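Local structure of trehalose-6-phosphate phosphatase (5DX9) at residues K17-L22 / D203-F208; L197-P202 / P259-T264. The protein belongs to the trehalose-phosphatase family of the HAD clan and carries a magnesium ion in a core built round a mostly parallel beta sheet. One frame throughout, in Å; residues are numbered along the deposited sequence.

How the contacts relate
Contact 1 (17-22 with 203-208) is the more buried of the two and joins two neighbouring parallel strands of the large mixed sheet and the loops leading into them. Contact 2 (197-202 with 259-264) is only partly buried and joins the end of helix 190-200 to the strand of a small two-stranded sheet. Main-chain bonds and a carboxylate gripping backbone amides dominate the first; the second relies on two side-chain hydroxyls and one backbone amide reaching carbonyl oxygens, with apolar packing between. Since Pro202 directly precedes Asp203, the two join along the chain, their centres about 12 Å apart. Selenomethionine Met198 packs against Leu22 and Ile207, while Thr264 packs against Asp203, Val204 and Asp205.

Contact 1 of 2, residues K17-L22 / D203-F208; sequences KANKRL and DVDLIF
Leu22 and Ile207 pair in parallel, Leu22 N giving a hydrogen bond to Leu206 O at 2.9 Å and Leu22 O receiving Phe208 N in turn. Nearer Asn19, Asp205 N donates to Lys20 O at 3.1 Å. The carboxylate of Asp205 turns back over the loop after helix 8-17: with chi1 at 54°, CG stands between its own backbone N and carbonyl carbon, and the two oxygens meet successive amides. OD2 accepts Asn19 N on its syn lone pair, nearly straight, at 2.9 Å. OD1 takes Lys20 N on the syn side but 32° out of the carboxylate plane. These two bonds probably help to hold the chain in place between helix 8-17 and strand 21-25. On one face Leu206 CB rests on Ala18 CB and its CD2 lies 3.8 Å from Arg21 CD; on the other, Leu22 CB packs against Val204 CG1 at 3.8 Å and against Ile207 CG1. Asp57 and Asn60 hold the Arg21 guanidinium. Strands 21-25 and 206-211 are adjacent in the Rossmann-like HAD core, the former leading to magnesium ligands Asn26 and Asp28. Helix 8-17 covers Leu206, helix 190-200 covers Leu22 and Ile207 through Met198, and strand 270-275 continues the sheet beyond strand 206-211.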
# COMPACT_ATOMS: atom_id res chain seq x y z
N LYS A 17 -2.76 -10.10 22.63
CA LYS A 17 -3.41 -11.41 22.63
C LYS A 17 -3.15 -12.24 21.37
O LYS A 17 -3.36 -13.45 21.36
CB LYS A 17 -4.93 -11.24 22.79
CG LYS A 17 -5.40 -10.92 24.20
CD LYS A 17 -6.92 -10.86 24.24
CE LYS A 17 -7.45 -10.51 25.62
NZ LYS A 17 -8.92 -10.26 25.60
N ALA A 18 -2.70 -11.58 20.30
CA ALA A 18 -2.61 -12.21 18.99
C ALA A 18 -1.46 -13.22 18.88
O ALA A 18 -0.39 -13.02 19.46
CB ALA A 18 -2.47 -11.15 17.91
N ASN A 19 -1.70 -14.29 18.13
CA ASN A 19 -0.68 -15.30 17.87
C ASN A 19 0.18 -14.93 16.66
O ASN A 19 1.41 -15.00 16.72
CB ASN A 19 -1.33 -16.67 17.66
CG ASN A 19 -2.03 -17.18 18.90
OD1 ASN A 19 -1.53 -17.02 20.02
ND2 ASN A 19 -3.19 -17.79 18.72
N LYS A 20 -0.47 -14.55 15.57
CA LYS A 20 0.24 -14.10 14.37
C LYS A 20 -0.36 -12.81 13.84
O LYS A 20 -1.56 -12.73 13.57
CB LYS A 20 0.22 -15.18 13.29
CG LYS A 20 1.31 -15.00 12.25
CD LYS A 20 2.09 -16.29 12.05
CE LYS A 20 3.46 -16.03 11.45
NZ LYS A 20 4.34 -15.29 12.41
N ARG A 21 0.48 -11.79 13.68
CA ARG A 21 0.01 -10.46 13.34
C ARG A 21 0.50 -9.98 11.97
O ARG A 21 1.70 -9.97 11.69
CB ARG A 21 0.43 -9.47 14.42
CG ARG A 21 -0.05 -9.87 15.82
CD ARG A 21 0.31 -8.83 16.86
NE ARG A 21 1.74 -8.84 17.15
CZ ARG A 21 2.27 -9.27 18.30
NH1 ARG A 21 1.48 -9.71 19.27
NH2 ARG A 21 3.58 -9.24 18.47
N LEU A 22 -0.45 -9.60 11.12
CA LEU A 22 -0.13 -9.02 9.82
C LEU A 22 -0.13 -7.49 9.92
O LEU A 22 -1.18 -6.88 10.16
CB LEU A 22 -1.13 -9.49 8.76
CG LEU A 22 -0.78 -9.26 7.29
CD1 LEU A 22 0.57 -9.87 6.95
CD2 LEU A 22 -1.87 -9.83 6.39
N ASP A 203 -3.14 -17.98 9.26
CA ASP A 203 -3.17 -18.08 10.72
C ASP A 203 -3.18 -16.71 11.38
O ASP A 203 -3.16 -16.61 12.61
CB ASP A 203 -1.98 -18.90 11.21
CG ASP A 203 -0.65 -18.35 10.73
OD1 ASP A 203 0.35 -18.52 11.45
OD2 ASP A 203 -0.61 -17.76 9.62
N VAL A 204 -3.20 -15.66 10.57
CA VAL A 204 -3.26 -14.30 11.08
C VAL A 204 -4.57 -14.05 11.83
O VAL A 204 -5.65 -14.38 11.33
CB VAL A 204 -3.13 -13.27 9.94
CG1 VAL A 204 -3.50 -11.88 10.43
CG2 VAL A 204 -1.72 -13.28 9.39
N ASP A 205 -4.47 -13.49 13.03
CA ASP A 205 -5.65 -13.19 13.83
C ASP A 205 -5.71 -11.72 14.23
O ASP A 205 -6.60 -11.30 14.97
CB ASP A 205 -5.69 -14.09 15.08
CG ASP A 205 -4.42 -14.00 15.90
OD1 ASP A 205 -3.41 -13.50 15.38
OD2 ASP A 205 -4.43 -14.45 17.07
N LEU A 206 -4.75 -10.94 13.75
CA LEU A 206 -4.79 -9.49 13.90
C LEU A 206 -4.19 -8.84 12.67
O LEU A 206 -3.03 -9.10 12.33
CB LEU A 206 -4.04 -9.03 15.15
CG LEU A 206 -4.09 -7.53 15.42
CD1 LEU A 206 -5.46 -7.11 15.93
CD2 LEU A 206 -3.00 -7.11 16.39
N ILE A 207 -4.97 -8.00 11.99
CA ILE A 207 -4.46 -7.28 10.84
C ILE A 207 -4.50 -5.77 11.07
O ILE A 207 -5.54 -5.21 11.41
CB ILE A 207 -5.26 -7.60 9.56
CG1 ILE A 207 -5.09 -9.08 9.18
CG2 ILE A 207 -4.80 -6.72 8.41
CD1 ILE A 207 -5.82 -9.46 7.91
N PHE A 208 -3.35 -5.13 10.89
CA PHE A 208 -3.30 -3.68 10.88
C PHE A 208 -2.86 -3.21 9.49
O PHE A 208 -1.92 -3.74 8.91
CB PHE A 208 -2.34 -3.14 11.94
CG PHE A 208 -2.26 -1.64 11.97
CD1 PHE A 208 -3.17 -0.90 12.71
CD2 PHE A 208 -1.30 -0.97 11.23
CE1 PHE A 208 -3.10 0.48 12.72
CE2 PHE A 208 -1.23 0.41 11.24
CZ PHE A 208 -2.13 1.13 11.99

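Contact 2 of 2, residues L197-P202 / P259-T264; sequences LMYENP and PDVELT
Tyr199 swings its CG opposite the backbone N (chi1 179°) and thereby carries its hydroxyl across to Pro259, while Thr264, with chi1 at -61°, sets OG1 beside its own backbone N so that both can meet Pro202 O. The Tyr199 OH donates to Pro259 O at 2.7 Å; the acceptor lies at the ring edge, in the ring plane, and the hydroxyl in turn lies in the carbonyl plane. Pro202 O is gripped twice, by Thr264 OG1 at 2.8 Å, on a lone pair in the carbonyl plane, and by Thr264 N at 2.9 Å, tilted 23° from that plane. The contact thus ties the last turn of helix 190-200 and the loop after it to strand 261-263, which pairs antiparallel with strand 238-240 in a small sheet apart from the large one. Between the two polar ends, Val261 CG1 approaches Tyr199 CD1 obliquely at 4.1 Å. Leu263 CD2 comes within 3.7 Å of Met198 O and within 4.0 Å of Pro202 CA. Met240, Pro242 and Leu258 also touch the Tyr199 side chain, and Arg266 hydrogen-bonds Leu263 O.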
# COMPACT_ATOMS: atom_id res chain seq x y z
N LEU A 197 -0.99 -11.59 0.68
CA LEU A 197 -0.43 -11.75 2.02
C LEU A 197 -1.38 -12.49 2.95
O LEU A 197 -0.94 -13.29 3.78
CB LEU A 197 -0.09 -10.38 2.62
CG LEU A 197 0.99 -9.60 1.87
CD1 LEU A 197 1.54 -8.48 2.74
CD2 LEU A 197 2.10 -10.53 1.42
N MSE A 198 -2.68 -12.24 2.83
CA MSE A 198 -3.66 -12.96 3.65
C MSE A 198 -3.70 -14.44 3.27
O MSE A 198 -3.78 -15.30 4.14
CB MSE A 198 -5.05 -12.33 3.51
CG MSE A 198 -5.25 -11.08 4.37
SE MSE A 198 -7.04 -10.29 4.25
CE MSE A 198 -7.10 -9.93 2.33
N TYR A 199 -3.64 -14.72 1.97
CA TYR A 199 -3.63 -16.10 1.50
C TYR A 199 -2.39 -16.84 2.01
O TYR A 199 -2.46 -18.01 2.37
CB TYR A 199 -3.69 -16.17 -0.02
CG TYR A 199 -3.66 -17.58 -0.56
CD1 TYR A 199 -4.83 -18.31 -0.72
CD2 TYR A 199 -2.46 -18.20 -0.88
CE1 TYR A 199 -4.81 -19.60 -1.20
CE2 TYR A 199 -2.43 -19.50 -1.37
CZ TYR A 199 -3.61 -20.19 -1.52
OH TYR A 199 -3.59 -21.48 -2.00
N GLU A 200 -1.26 -16.14 2.04
CA GLU A 200 -0.01 -16.72 2.51
C GLU A 200 -0.03 -17.01 4.00
O GLU A 200 0.64 -17.93 4.47
CB GLU A 200 1.16 -15.79 2.21
CG GLU A 200 1.53 -15.66 0.74
CD GLU A 200 2.73 -14.74 0.55
OE1 GLU A 200 2.98 -14.32 -0.60
OE2 GLU A 200 3.41 -14.44 1.55
N ASN A 201 -0.80 -16.22 4.75
CA ASN A 201 -0.78 -16.30 6.21
C ASN A 201 -2.17 -16.48 6.80
O ASN A 201 -2.69 -15.57 7.45
CB ASN A 201 -0.12 -15.06 6.79
CG ASN A 201 1.27 -14.83 6.25
OD1 ASN A 201 1.45 -14.23 5.19
ND2 ASN A 201 2.27 -15.32 6.97
N PRO A 202 -2.75 -17.67 6.60
CA PRO A 202 -4.11 -18.00 7.03
C PRO A 202 -4.26 -18.07 8.54
O PRO A 202 -5.37 -18.20 9.04
CB PRO A 202 -4.35 -19.39 6.41
CG PRO A 202 -3.28 -19.56 5.38
CD PRO A 202 -2.11 -18.78 5.88
N PRO A 259 -4.70 -24.91 -3.07
CA PRO A 259 -5.99 -25.13 -2.41
C PRO A 259 -6.62 -23.85 -1.90
O PRO A 259 -5.94 -22.83 -1.78
CB PRO A 259 -5.62 -26.05 -1.25
CG PRO A 259 -4.26 -25.58 -0.86
CD PRO A 259 -3.58 -25.16 -2.15
N ASP A 260 -7.92 -23.90 -1.61
CA ASP A 260 -8.58 -22.82 -0.90
C ASP A 260 -8.14 -22.88 0.55
O ASP A 260 -7.88 -23.96 1.08
CB ASP A 260 -10.10 -22.94 -1.00
CG ASP A 260 -10.61 -22.76 -2.42
OD1 ASP A 260 -9.79 -22.81 -3.35
OD2 ASP A 260 -11.83 -22.56 -2.59
N VAL A 261 -8.04 -21.72 1.20
CA VAL A 261 -7.60 -21.69 2.58
C VAL A 261 -8.68 -21.15 3.51
O VAL A 261 -9.49 -20.31 3.12
CB VAL A 261 -6.32 -20.85 2.75
CG1 VAL A 261 -6.66 -19.37 2.77
CG2 VAL A 261 -5.59 -21.24 4.01
N GLU A 262 -8.68 -21.63 4.75
CA GLU A 262 -9.55 -21.08 5.78
C GLU A 262 -8.81 -20.01 6.56
O GLU A 262 -7.78 -20.28 7.17
CB GLU A 262 -10.04 -22.17 6.73
CG GLU A 262 -11.39 -22.75 6.38
CD GLU A 262 -11.95 -23.64 7.48
OE1 GLU A 262 -12.65 -24.62 7.15
OE2 GLU A 262 -11.69 -23.35 8.67
N LEU A 263 -9.34 -18.79 6.54
CA LEU A 263 -8.70 -17.68 7.24
C LEU A 263 -9.07 -17.68 8.72
O LEU A 263 -10.21 -17.97 9.09
CB LEU A 263 -9.09 -16.34 6.61
CG LEU A 263 -8.69 -16.15 5.14
CD1 LEU A 263 -9.05 -14.74 4.67
CD2 LEU A 263 -7.21 -16.43 4.96
N THR A 264 -8.10 -17.34 9.56
CA THR A 264 -8.33 -17.24 11.00
C THR A 264 -8.92 -15.88 11.35
O THR A 264 -9.68 -15.75 12.31
CB THR A 264 -7.03 -17.46 11.79
OG1 THR A 264 -6.51 -18.77 11.51
CG2 THR A 264 -7.27 -17.31 13.28